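Local coordinates for protein nucleoporin NUP159 (Saccharomyces cerevisiae, PDB 1XIP) that helps build the nuclear pore complex and, through the N-terminal beta-propeller described here, tethers the helicase Dbp5 to the pore for mRNA export, at residues 16-20 against 320-324; 47-52 against 63-68; 104-110 against 120-125; 173-177 against 221-227. All blocks are in the same frame, centred on the assembly; numbering follows the deposited sequence.

The chain enters contact 1 first, at residues 16-20, and returns to it only at 320-324, some 300 residues later. The other three contacts are nested inside this long loop and follow one another in series without crossing. Contact 2 (47-52 with 63-68) and contact 3 (104-110 with 120-125) each close a short local loop within one four-stranded sheet of the propeller. Contact 4 (173-177 with 221-227) spans 43 residues and joins two successive sheets. Contact 1 packs a late loop against a strand contributed by the N terminus. Contacts 1 and 3 lie on opposite sides of the chain's centre, their own centres about 38 Å apart.

Contact 1. Residues 16-20 against 320-324; sequences DFGFK and SERAV
The CA atoms of F19 and E321, 4.6 Å apart, are the nearest CA pair across the contact, where the beginning of strand 18-26 passes the irregular chain of 320-324. F19 N donates to E321 O over 2.8 Å in a bond that is fairly straight at the hydrogen (162°), although the donor sits 33° off the carbonyl plane. In return E321 CA approaches F19 O at 3.5 Å, so the loop takes the F19 N-H in a hydrogen bond and meets its carbonyl oxygen through a CA-H...O contact. The neighbouring residues G18 and K20 direct their backbone bonds the other way, to F381 and G379 of strand 374-381. These bonds join strand 18-26, an outermost strand, to a sheet whose other three members come from the C-terminal part of the chain, a closure of N-terminal with C-terminal strands familiar from beta-propellers, and residues 320-324 lie along its outer edge. The F19 ring is held on two sides. A323 CB stands over the centre of one face, 3.5 Å from the centroid and close to the ring normal, a CH-pi contact. At the rim E321 O lies in the ring plane, 3.2 Å from CD2 of F19, the same oxygen that receives the F19 amide. With CG set beside the backbone N (chi1 -67°), the phenyl group is brought alongside its own N-H and hence this oxygen. V378 and L380 also touch the F19 side chain. E321 bends at chi2, and its CG rests 3.5 Å from G18 CA. R322 turns from the strand; its guanidinium group forms a salt bridge with E315 and a hydrogen bond to P316 O.

Contact 2. Residues 47-52 against 63-68; sequences NSKSLF and GELQLL
A beta hairpin of strands 51-56 and 59-64 runs directly into helix 65-73, and L51 and F52 meet G63 and L65 at that junction. F52 and G63 form a hydrogen-bonded antiparallel pair, F52 N to G63 O at 3.0 Å and G63 N to F52 O at 2.9 Å. Next to it S50 and L51 make a G1 bulge opposite S46, S50 adopting left-handed backbone angles. S50 O then receives L65 N, the first amide of the helix, over 3.1 Å, with the donor 52° out of the carbonyl plane. F52 CG lies between the backbone N and the carbonyl carbon (chi1 70°), which folds the ring back over the partner strand. L68 CD2 sits over the centre of one face at 3.7 Å, and G63 N lies over the opposite face. At the ring's rim E64 O comes within 3.3 Å of CE2 of F52; this oxygen also accepts L68 N, in the first turn of the helix. E64 itself occupies the N-cap position. L65 and L68 further touch Y367 of strand 365-370. Within the beta-propeller, the arrangement is that of a blade hairpin whose second strand ends in a helix N terminus.

Contact 3. Residues 104-110 against 120-125; sequences TRNALYS and RTVTSF
R120 faces S110 in a hydrogen-bonded antiparallel pair, bonded both ways: S110 N to R120 O at 2.8 Å and R120 N to S110 O at 2.9 Å. R120 O also lies in the plane of the Y109 ring, at its edge. T121 follows on the same face as Y109; the two side chains run alongside, with T121 OG1 3.3 Å from Y109 CE1. At V122 and T123 the strand bulges. Both face L108, whose carbonyl accepts V122 N at 2.8 Å and T123 N only weakly, while L108 N reaches T123 O. V122 is thereby turned toward the partner strand: CB touches L108 CD1 at 3.7 Å, and CG2, beside the backbone N, reaches S110 CB. S124 pairs with A107 across a non-hydrogen-bonded site. F125 closes the segment, its N bound to N106 O and its ring swung back so that CD2 lies 3.4 Å from R105 O and CZ 4.0 Å from L108 CB. There the T104 hydroxyl shapes the turn, accepting N106 N (ST turn) and A107 N (ST motif). F125 touches I141 and L108 touches L139, both on strand 138-143 of the following sheet. A classic bulge in the outermost strand of a four-stranded blade thus characterises this part of the beta-propeller.

Contact 4. Residues 173-177 against 221-227; sequences SQLAV and ILSPQDF
Q174 and A176 meet I221 and F227 between two successive sheets of the beta-propeller, where strand 174-179 of one blade faces the turn between strands 215-221 and 226-232 of the next. The backbones stay well apart, the nearest CA atoms being 7.0 Å from each other, and side chains bridge the gap. The tight part is buried. A176 CB fits between I221 and F227, 3.8 Å from CG1 of I221 and 3.8 Å from CE1 of F227. I221 CD1 reaches past CG1 toward the A176 backbone. F227 also packs on F198 of strand 193-200, and its ring thus sits against the first sheet. The I221 backbone is held by two side chains: its N donates to D169 OD2 on strand 167-170 of the first sheet, and its O accepts K281 NZ from strand 279-284. Toward solvent the contact thins to the exposed P224, which among residues 173-177 meets just the end of the Q174 side chain. The turn carrying P224 is braced from within by S223 OG, which accepts Q225 N (ST turn) and D226 N (ST motif). Q174 spans both regions. With CG anti to the backbone N (chi1 -159°) and an extended chain beyond, it carries its amide across to the turn. NE2 has its stronger partner in S186 OG of its own sheet, and bonds weakly to P224 O at 3.3 Å. It also lies 3.5 Å from F227 CZ, with the amide turned 64° from the ring plane. On the other branch, Q174 OE1 comes to 3.4 Å from I221 CG2 and 3.2 Å from P224 CA.

Contact 1. Residues 16-20 against 320-324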
loop_
_atom_site.group_PDB
_atom_site.type_symbol
_atom_site.label_atom_id
_atom_site.label_comp_id
_atom_site.label_asym_id
_atom_site.label_seq_id
_atom_site.Cartn_x
_atom_site.Cartn_y
_atom_site.Cartn_z
ATOM N N ASP A 16 -25.391 0.240 -2.993
ATOM C CA ASP A 16 -24.874 0.059 -4.351
ATOM C C ASP A 16 -23.437 -0.470 -4.362
ATOM O O ASP A 16 -22.875 -0.715 -5.419
ATOM C CB ASP A 16 -24.937 1.372 -5.130
ATOM C CG ASP A 16 -26.301 2.016 -5.085
ATOM O OD1 ASP A 16 -26.351 3.262 -5.041
ATOM O OD2 ASP A 16 -27.374 1.368 -5.105
ATOM N N PHE A 17 -22.854 -0.625 -3.179
ATOM C CA PHE A 17 -21.475 -1.062 -3.044
ATOM C C PHE A 17 -21.414 -2.319 -2.226
ATOM O O PHE A 17 -22.102 -2.439 -1.201
ATOM C CB PHE A 17 -20.629 0.005 -2.354
ATOM C CG PHE A 17 -20.132 1.063 -3.279
ATOM C CD1 PHE A 17 -20.676 2.358 -3.242
ATOM C CD2 PHE A 17 -19.131 0.778 -4.211
ATOM C CE1 PHE A 17 -20.219 3.353 -4.122
ATOM C CE2 PHE A 17 -18.671 1.761 -5.090
ATOM C CZ PHE A 17 -19.215 3.048 -5.045
ATOM N N GLY A 18 -20.579 -3.252 -2.672
ATOM C CA GLY A 18 -20.259 -4.420 -1.879
ATOM C C GLY A 18 -19.109 -5.237 -2.421
ATOM O O GLY A 18 -18.752 -5.130 -3.605
ATOM N N PHE A 19 -18.536 -6.060 -1.546
ATOM C CA PHE A 19 -17.536 -7.032 -1.935
ATOM C C PHE A 19 -18.166 -8.414 -2.061
ATOM O O PHE A 19 -19.070 -8.764 -1.307
ATOM C CB PHE A 19 -16.410 -7.054 -0.920
ATOM C CG PHE A 19 -15.596 -5.791 -0.885
ATOM C CD1 PHE A 19 -14.512 -5.611 -1.752
ATOM C CD2 PHE A 19 -15.895 -4.784 0.027
ATOM C CE1 PHE A 19 -13.741 -4.440 -1.706
ATOM C CE2 PHE A 19 -15.145 -3.631 0.078
ATOM C CZ PHE A 19 -14.057 -3.455 -0.789
ATOM N N LYS A 20 -17.703 -9.174 -3.050
ATOM C CA LYS A 20 -18.078 -10.572 -3.208
ATOM C C LYS A 20 -16.831 -11.414 -2.986
ATOM O O LYS A 20 -15.858 -11.294 -3.736
ATOM C CB LYS A 20 -18.648 -10.826 -4.604
ATOM C CG LYS A 20 -19.794 -11.823 -4.621
ATOM C CD LYS A 20 -19.308 -13.265 -4.873
ATOM C CE LYS A 20 -20.300 -14.302 -4.304
ATOM N NZ LYS A 20 -21.118 -15.001 -5.363
ATOM N N SER A 320 -22.083 -9.340 4.929
ATOM C CA SER A 320 -21.443 -10.271 3.993
ATOM C C SER A 320 -20.705 -9.545 2.849
ATOM O O SER A 320 -19.913 -10.155 2.121
ATOM C CB SER A 320 -22.471 -11.256 3.428
ATOM O OG SER A 320 -23.662 -10.594 3.042
ATOM N N GLU A 321 -20.966 -8.242 2.714
ATOM C CA GLU A 321 -20.444 -7.422 1.616
ATOM C C GLU A 321 -19.194 -6.619 1.991
ATOM O O GLU A 321 -18.743 -5.771 1.213
ATOM C CB GLU A 321 -21.528 -6.468 1.116
ATOM C CG GLU A 321 -22.152 -6.885 -0.196
ATOM C CD GLU A 321 -23.418 -7.690 -0.005
ATOM O OE1 GLU A 321 -24.447 -7.096 0.392
ATOM O OE2 GLU A 321 -23.381 -8.918 -0.254
ATOM N N ARG A 322 -18.653 -6.881 3.184
ATOM C CA ARG A 322 -17.417 -6.233 3.638
ATOM C C ARG A 322 -16.215 -7.124 3.363
ATOM O O ARG A 322 -16.257 -8.327 3.613
ATOM C CB ARG A 322 -17.465 -5.887 5.133
ATOM C CG ARG A 322 -18.856 -5.746 5.730
ATOM C CD ARG A 322 -19.008 -4.591 6.708
ATOM N NE ARG A 322 -20.294 -3.914 6.532
ATOM C CZ ARG A 322 -20.945 -3.253 7.495
ATOM N NH1 ARG A 322 -20.436 -3.171 8.723
ATOM N NH2 ARG A 322 -22.108 -2.668 7.224
ATOM N N ALA A 323 -15.154 -6.526 2.831
ATOM C CA ALA A 323 -13.879 -7.217 2.661
ATOM C C ALA A 323 -13.065 -7.111 3.935
ATOM O O ALA A 323 -12.807 -6.013 4.451
ATOM C CB ALA A 323 -13.104 -6.656 1.485
ATOM N N VAL A 324 -12.687 -8.271 4.445
ATOM C CA VAL A 324 -11.970 -8.396 5.703
ATOM C C VAL A 324 -10.957 -9.502 5.495
ATOM O O VAL A 324 -11.206 -10.446 4.737
ATOM C CB VAL A 324 -12.947 -8.730 6.900
ATOM C CG1 VAL A 324 -13.605 -10.125 6.745
ATOM C CG2 VAL A 324 -12.241 -8.605 8.232
#

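Contact 2. Residues 47-52 against 63-68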
loop_
_atom_site.group_PDB
_atom_site.type_symbol
_atom_site.label_atom_id
_atom_site.label_comp_id
_atom_site.label_asym_id
_atom_site.label_seq_id
_atom_site.Cartn_x
_atom_site.Cartn_y
_atom_site.Cartn_z
ATOM N N ASN A 47 -1.926 -6.764 -15.948
ATOM C CA ASN A 47 -3.070 -7.159 -16.743
ATOM C C ASN A 47 -2.757 -7.331 -18.232
ATOM O O ASN A 47 -3.466 -8.068 -18.931
ATOM C CB ASN A 47 -4.202 -6.150 -16.550
ATOM C CG ASN A 47 -4.854 -6.270 -15.191
ATOM O OD1 ASN A 47 -5.565 -7.229 -14.918
ATOM N ND2 ASN A 47 -4.609 -5.301 -14.331
ATOM N N SER A 48 -1.707 -6.650 -18.715
ATOM C CA SER A 48 -1.328 -6.721 -20.129
ATOM C C SER A 48 -0.593 -8.002 -20.414
ATOM O O SER A 48 -0.778 -8.613 -21.462
ATOM C CB SER A 48 -0.430 -5.541 -20.521
ATOM O OG SER A 48 0.843 -5.647 -19.895
ATOM N N LYS A 49 0.276 -8.396 -19.497
ATOM C CA LYS A 49 1.030 -9.630 -19.656
ATOM C C LYS A 49 0.262 -10.839 -19.120
ATOM O O LYS A 49 0.622 -11.979 -19.403
ATOM C CB LYS A 49 2.370 -9.509 -18.943
ATOM C CG LYS A 49 3.404 -8.842 -19.747
ATOM C CD LYS A 49 4.620 -8.553 -18.908
ATOM C CE LYS A 49 5.515 -7.563 -19.604
ATOM N NZ LYS A 49 5.141 -6.210 -19.115
ATOM N N SER A 50 -0.785 -10.579 -18.338
ATOM C CA SER A 50 -1.499 -11.613 -17.587
ATOM C C SER A 50 -0.562 -12.386 -16.634
ATOM O O SER A 50 -0.486 -13.615 -16.691
ATOM C CB SER A 50 -2.235 -12.570 -18.533
ATOM O OG SER A 50 -3.464 -12.998 -17.960
ATOM N N LEU A 51 0.157 -11.665 -15.776
ATOM C CA LEU A 51 1.099 -12.283 -14.845
ATOM C C LEU A 51 0.955 -11.680 -13.455
ATOM O O LEU A 51 0.347 -10.631 -13.306
ATOM C CB LEU A 51 2.552 -12.104 -15.336
ATOM C CG LEU A 51 3.021 -12.671 -16.670
ATOM C CD1 LEU A 51 4.439 -12.310 -16.874
ATOM C CD2 LEU A 51 2.864 -14.195 -16.783
ATOM N N PHE A 52 1.514 -12.359 -12.445
ATOM C CA PHE A 52 1.679 -11.806 -11.089
ATOM C C PHE A 52 3.058 -12.136 -10.541
ATOM O O PHE A 52 3.641 -13.180 -10.886
ATOM C CB PHE A 52 0.621 -12.343 -10.125
ATOM C CG PHE A 52 0.797 -13.809 -9.779
ATOM C CD1 PHE A 52 1.460 -14.195 -8.594
ATOM C CD2 PHE A 52 0.327 -14.794 -10.633
ATOM C CE1 PHE A 52 1.654 -15.539 -8.288
ATOM C CE2 PHE A 52 0.506 -16.129 -10.329
ATOM C CZ PHE A 52 1.176 -16.505 -9.146
ATOM N N GLY A 63 4.243 -15.824 -11.782
ATOM C CA GLY A 63 3.315 -16.871 -12.278
ATOM C C GLY A 63 2.196 -16.373 -13.214
ATOM O O GLY A 63 1.986 -15.178 -13.358
ATOM N N GLU A 64 1.490 -17.295 -13.855
ATOM C CA GLU A 64 0.376 -16.947 -14.738
ATOM C C GLU A 64 -0.860 -16.479 -13.945
ATOM O O GLU A 64 -1.274 -17.131 -12.978
ATOM C CB GLU A 64 0.002 -18.148 -15.595
ATOM C CG GLU A 64 0.526 -18.101 -17.029
ATOM C CD GLU A 64 -0.088 -16.965 -17.875
ATOM O OE1 GLU A 64 -1.249 -16.494 -17.578
ATOM O OE2 GLU A 64 0.598 -16.536 -18.849
ATOM N N LEU A 65 -1.449 -15.357 -14.352
ATOM C CA LEU A 65 -2.594 -14.781 -13.653
ATOM C C LEU A 65 -3.865 -15.631 -13.750
ATOM O O LEU A 65 -4.549 -15.842 -12.743
ATOM C CB LEU A 65 -2.877 -13.381 -14.180
ATOM C CG LEU A 65 -3.323 -12.205 -13.301
ATOM C CD1 LEU A 65 -4.189 -11.271 -14.144
ATOM C CD2 LEU A 65 -4.034 -12.601 -12.023
ATOM N N GLN A 66 -4.202 -16.105 -14.947
ATOM C CA GLN A 66 -5.386 -16.961 -15.113
ATOM C C GLN A 66 -5.296 -18.182 -14.201
ATOM O O GLN A 66 -6.301 -18.643 -13.686
ATOM C CB GLN A 66 -5.563 -17.405 -16.565
ATOM C CG GLN A 66 -6.888 -18.103 -16.876
ATOM C CD GLN A 66 -8.110 -17.224 -16.609
ATOM O OE1 GLN A 66 -8.962 -17.566 -15.780
ATOM N NE2 GLN A 66 -8.194 -16.092 -17.307
ATOM N N LEU A 67 -4.075 -18.678 -14.004
ATOM C CA LEU A 67 -3.820 -19.822 -13.147
ATOM C C LEU A 67 -4.132 -19.491 -11.702
ATOM O O LEU A 67 -4.843 -20.233 -11.031
ATOM C CB LEU A 67 -2.372 -20.278 -13.276
ATOM C CG LEU A 67 -2.065 -21.738 -13.618
ATOM C CD1 LEU A 67 -3.035 -22.673 -12.916
ATOM C CD2 LEU A 67 -2.100 -21.967 -15.128
ATOM N N LEU A 68 -3.627 -18.367 -11.227
ATOM C CA LEU A 68 -3.858 -17.968 -9.853
ATOM C C LEU A 68 -5.344 -17.747 -9.591
ATOM O O LEU A 68 -5.883 -18.203 -8.585
ATOM C CB LEU A 68 -3.055 -16.717 -9.537
ATOM C CG LEU A 68 -3.203 -16.104 -8.156
ATOM C CD1 LEU A 68 -2.720 -17.067 -7.095
ATOM C CD2 LEU A 68 -2.449 -14.752 -8.104
HETATM O O HOH W 1 0.198 -14.637 -20.432
#

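Contact 3. Residues 104-110 against 120-125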
loop_
_atom_site.group_PDB
_atom_site.type_symbol
_atom_site.label_atom_id
_atom_site.label_comp_id
_atom_site.label_asym_id
_atom_site.label_seq_id
_atom_site.Cartn_x
_atom_site.Cartn_y
_atom_site.Cartn_z
ATOM N N THR A 104 14.752 -5.865 -1.642
ATOM C CA THR A 104 14.836 -6.069 -0.196
ATOM C C THR A 104 15.098 -4.713 0.464
ATOM O O THR A 104 15.047 -3.666 -0.189
ATOM C CB THR A 104 15.985 -7.063 0.188
ATOM O OG1 THR A 104 17.260 -6.474 -0.120
ATOM C CG2 THR A 104 15.944 -8.353 -0.643
ATOM N N ARG A 105 15.413 -4.740 1.750
ATOM C CA ARG A 105 15.782 -3.533 2.461
ATOM C C ARG A 105 17.143 -3.000 1.987
ATOM O O ARG A 105 17.402 -1.781 2.051
ATOM C CB ARG A 105 15.786 -3.795 3.968
ATOM C CG ARG A 105 14.466 -3.435 4.657
ATOM C CD ARG A 105 14.095 -4.313 5.845
ATOM N NE ARG A 105 14.718 -3.917 7.126
ATOM C CZ ARG A 105 14.780 -2.659 7.628
ATOM N NH1 ARG A 105 14.289 -1.611 6.954
ATOM N NH2 ARG A 105 15.353 -2.446 8.807
ATOM N N ASN A 106 17.993 -3.899 1.484
ATOM C CA ASN A 106 19.396 -3.563 1.231
ATOM C C ASN A 106 19.828 -3.468 -0.226
ATOM O O ASN A 106 20.877 -2.866 -0.520
ATOM C CB ASN A 106 20.304 -4.517 1.993
ATOM C CG ASN A 106 19.993 -4.532 3.469
ATOM O OD1 ASN A 106 20.339 -3.603 4.195
ATOM N ND2 ASN A 106 19.278 -5.572 3.919
ATOM N N ALA A 107 19.019 -4.032 -1.125
ATOM C CA ALA A 107 19.331 -4.052 -2.552
ATOM C C ALA A 107 18.099 -4.191 -3.444
ATOM O O ALA A 107 17.071 -4.694 -3.016
ATOM C CB ALA A 107 20.345 -5.171 -2.857
ATOM N N LEU A 108 18.232 -3.743 -4.691
ATOM C CA LEU A 108 17.190 -3.815 -5.714
ATOM C C LEU A 108 17.610 -4.818 -6.785
ATOM O O LEU A 108 18.788 -4.857 -7.165
ATOM C CB LEU A 108 17.045 -2.441 -6.360
ATOM C CG LEU A 108 15.758 -1.909 -7.011
ATOM C CD1 LEU A 108 16.100 -1.183 -8.323
ATOM C CD2 LEU A 108 14.679 -2.951 -7.244
ATOM N N TYR A 109 16.665 -5.614 -7.289
ATOM C CA TYR A 109 16.980 -6.671 -8.265
ATOM C C TYR A 109 16.042 -6.636 -9.438
ATOM O O TYR A 109 14.892 -6.214 -9.305
ATOM C CB TYR A 109 16.906 -8.070 -7.631
ATOM C CG TYR A 109 17.794 -8.239 -6.445
ATOM C CD1 TYR A 109 19.168 -8.438 -6.603
ATOM C CD2 TYR A 109 17.275 -8.180 -5.148
ATOM C CE1 TYR A 109 20.004 -8.574 -5.508
ATOM C CE2 TYR A 109 18.106 -8.322 -4.040
ATOM C CZ TYR A 109 19.469 -8.516 -4.234
ATOM O OH TYR A 109 20.296 -8.653 -3.158
ATOM N N SER A 110 16.536 -7.121 -10.577
ATOM C CA SER A 110 15.777 -7.189 -11.823
ATOM C C SER A 110 15.702 -8.608 -12.361
ATOM O O SER A 110 16.732 -9.282 -12.490
ATOM C CB SER A 110 16.468 -6.346 -12.874
ATOM O OG SER A 110 15.588 -5.374 -13.379
ATOM N N ARG A 120 19.441 -10.052 -12.017
ATOM C CA ARG A 120 20.529 -9.107 -11.816
ATOM C C ARG A 120 20.342 -8.246 -10.583
ATOM O O ARG A 120 19.224 -7.965 -10.177
ATOM C CB ARG A 120 20.665 -8.210 -13.040
ATOM C CG ARG A 120 21.459 -8.845 -14.178
ATOM C CD ARG A 120 21.620 -7.950 -15.408
ATOM N NE ARG A 120 22.914 -8.148 -16.073
ATOM C CZ ARG A 120 23.863 -7.210 -16.194
ATOM N NH1 ARG A 120 23.686 -5.990 -15.689
ATOM N NH2 ARG A 120 24.999 -7.496 -16.821
ATOM N N THR A 121 21.457 -7.848 -9.985
ATOM C CA THR A 121 21.460 -6.805 -8.970
ATOM C C THR A 121 21.392 -5.491 -9.726
ATOM O O THR A 121 22.169 -5.280 -10.651
ATOM C CB THR A 121 22.761 -6.875 -8.118
ATOM O OG1 THR A 121 22.761 -8.078 -7.334
ATOM C CG2 THR A 121 22.786 -5.765 -7.059
ATOM N N VAL A 122 20.445 -4.628 -9.372
ATOM C CA VAL A 122 20.409 -3.307 -9.980
ATOM C C VAL A 122 21.291 -2.376 -9.182
ATOM O O VAL A 122 22.155 -1.698 -9.739
ATOM C CB VAL A 122 18.994 -2.731 -10.086
ATOM C CG1 VAL A 122 19.020 -1.368 -10.787
ATOM C CG2 VAL A 122 18.079 -3.703 -10.822
ATOM N N THR A 123 21.085 -2.352 -7.873
ATOM C CA THR A 123 21.906 -1.534 -7.005
ATOM C C THR A 123 21.791 -1.944 -5.538
ATOM O O THR A 123 20.916 -2.735 -5.166
ATOM C CB THR A 123 21.593 -0.011 -7.217
ATOM O OG1 THR A 123 22.661 0.773 -6.679
ATOM C CG2 THR A 123 20.364 0.440 -6.416
ATOM N N SER A 124 22.713 -1.425 -4.732
ATOM C CA SER A 124 22.651 -1.508 -3.284
ATOM C C SER A 124 22.376 -0.115 -2.726
ATOM O O SER A 124 22.625 0.899 -3.393
ATOM C CB SER A 124 23.960 -2.048 -2.725
ATOM O OG SER A 124 23.997 -3.455 -2.829
ATOM N N PHE A 125 21.842 -0.074 -1.512
ATOM C CA PHE A 125 21.488 1.176 -0.872
ATOM C C PHE A 125 22.496 1.432 0.236
ATOM O O PHE A 125 22.852 0.514 0.975
ATOM C CB PHE A 125 20.076 1.086 -0.274
ATOM C CG PHE A 125 18.997 0.615 -1.255
ATOM C CD1 PHE A 125 18.666 1.372 -2.382
ATOM C CD2 PHE A 125 18.291 -0.563 -1.015
ATOM C CE1 PHE A 125 17.669 0.948 -3.263
ATOM C CE2 PHE A 125 17.291 -0.996 -1.887
ATOM C CZ PHE A 125 16.977 -0.239 -3.016
#

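Contact 4. Residues 173-177 against 221-227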
loop_
_atom_site.group_PDB
_atom_site.type_symbol
_atom_site.label_atom_id
_atom_site.label_comp_id
_atom_site.label_asym_id
_atom_site.label_seq_id
_atom_site.Cartn_x
_atom_site.Cartn_y
_atom_site.Cartn_z
ATOM N N SER A 173 1.540 12.446 -11.402
ATOM C CA SER A 173 1.679 13.903 -11.501
ATOM C C SER A 173 1.877 14.643 -10.180
ATOM O O SER A 173 2.136 15.842 -10.181
ATOM C CB SER A 173 0.494 14.491 -12.260
ATOM O OG SER A 173 -0.720 14.124 -11.643
ATOM N N GLN A 174 1.778 13.926 -9.060
ATOM C CA GLN A 174 1.919 14.536 -7.735
ATOM C C GLN A 174 2.849 13.740 -6.815
ATOM O O GLN A 174 2.962 12.525 -6.949
ATOM C CB GLN A 174 0.546 14.658 -7.098
ATOM C CG GLN A 174 0.432 15.672 -5.991
ATOM C CD GLN A 174 -0.966 15.675 -5.389
ATOM O OE1 GLN A 174 -1.857 14.952 -5.870
ATOM N NE2 GLN A 174 -1.173 16.490 -4.346
ATOM N N LEU A 175 3.514 14.438 -5.894
ATOM C CA LEU A 175 4.314 13.814 -4.829
ATOM C C LEU A 175 4.011 14.487 -3.499
ATOM O O LEU A 175 4.229 15.694 -3.335
ATOM C CB LEU A 175 5.824 13.899 -5.134
ATOM C CG LEU A 175 6.947 13.368 -4.193
ATOM C CD1 LEU A 175 6.489 12.573 -2.996
ATOM C CD2 LEU A 175 7.945 12.527 -4.974
ATOM N N ALA A 176 3.494 13.703 -2.558
ATOM C CA ALA A 176 3.200 14.189 -1.213
ATOM C C ALA A 176 4.211 13.669 -0.179
ATOM O O ALA A 176 4.712 12.555 -0.276
ATOM C CB ALA A 176 1.793 13.807 -0.817
ATOM N N VAL A 177 4.479 14.483 0.825
ATOM C CA VAL A 177 5.490 14.173 1.824
ATOM C C VAL A 177 4.932 14.508 3.221
ATOM O O VAL A 177 4.314 15.566 3.414
ATOM C CB VAL A 177 6.785 14.974 1.506
ATOM C CG1 VAL A 177 7.662 15.131 2.712
ATOM C CG2 VAL A 177 7.551 14.317 0.353
ATOM N N ILE A 221 -2.191 10.041 -1.198
ATOM C CA ILE A 221 -2.882 10.925 -2.116
ATOM C C ILE A 221 -4.154 10.236 -2.576
ATOM O O ILE A 221 -4.094 9.157 -3.185
ATOM C CB ILE A 221 -1.998 11.206 -3.329
ATOM C CG1 ILE A 221 -0.696 11.880 -2.898
ATOM C CG2 ILE A 221 -2.750 12.029 -4.336
ATOM C CD1 ILE A 221 0.330 12.042 -4.005
ATOM N N LEU A 222 -5.303 10.836 -2.280
ATOM C CA LEU A 222 -6.577 10.269 -2.732
ATOM C C LEU A 222 -7.035 10.973 -4.000
ATOM O O LEU A 222 -7.729 10.391 -4.830
ATOM C CB LEU A 222 -7.656 10.368 -1.648
ATOM C CG LEU A 222 -7.406 9.697 -0.295
ATOM C CD1 LEU A 222 -8.440 10.158 0.711
ATOM C CD2 LEU A 222 -7.405 8.184 -0.394
ATOM N N SER A 223 -6.644 12.236 -4.121
ATOM C CA SER A 223 -6.908 13.072 -5.293
ATOM C C SER A 223 -5.880 14.191 -5.227
ATOM O O SER A 223 -5.217 14.341 -4.203
ATOM C CB SER A 223 -8.333 13.641 -5.254
ATOM O OG SER A 223 -8.381 14.873 -4.542
ATOM N N PRO A 224 -5.725 14.977 -6.288
ATOM C CA PRO A 224 -4.769 16.098 -6.248
ATOM C C PRO A 224 -5.042 17.059 -5.071
ATOM O O PRO A 224 -4.134 17.798 -4.685
ATOM C CB PRO A 224 -4.993 16.791 -7.586
ATOM C CG PRO A 224 -5.562 15.722 -8.467
ATOM C CD PRO A 224 -6.416 14.885 -7.587
ATOM N N GLN A 225 -6.256 17.004 -4.506
ATOM C CA GLN A 225 -6.674 17.882 -3.404
ATOM C C GLN A 225 -6.792 17.233 -2.002
ATOM O O GLN A 225 -6.590 17.905 -0.975
ATOM C CB GLN A 225 -7.987 18.574 -3.765
ATOM C CG GLN A 225 -7.754 19.928 -4.405
ATOM C CD GLN A 225 -8.944 20.426 -5.189
ATOM O OE1 GLN A 225 -9.789 21.159 -4.652
ATOM N NE2 GLN A 225 -9.010 20.053 -6.473
ATOM N N ASP A 226 -7.126 15.940 -1.971
ATOM C CA ASP A 226 -7.271 15.194 -0.720
ATOM C C ASP A 226 -6.033 14.387 -0.341
ATOM O O ASP A 226 -5.291 13.912 -1.205
ATOM C CB ASP A 226 -8.455 14.226 -0.783
ATOM C CG ASP A 226 -9.671 14.811 -1.482
ATOM O OD1 ASP A 226 -9.717 16.049 -1.733
ATOM O OD2 ASP A 226 -10.637 14.078 -1.825
ATOM N N PHE A 227 -5.832 14.221 0.962
ATOM C CA PHE A 227 -4.870 13.267 1.483
ATOM C C PHE A 227 -5.479 12.535 2.672
ATOM O O PHE A 227 -6.419 13.014 3.315
ATOM C CB PHE A 227 -3.557 13.941 1.901
ATOM C CG PHE A 227 -3.021 14.932 0.901
ATOM C CD1 PHE A 227 -2.147 14.524 -0.096
ATOM C CD2 PHE A 227 -3.378 16.283 0.970
ATOM C CE1 PHE A 227 -1.641 15.436 -1.026
ATOM C CE2 PHE A 227 -2.888 17.207 0.036
ATOM C CZ PHE A 227 -2.017 16.778 -0.963
#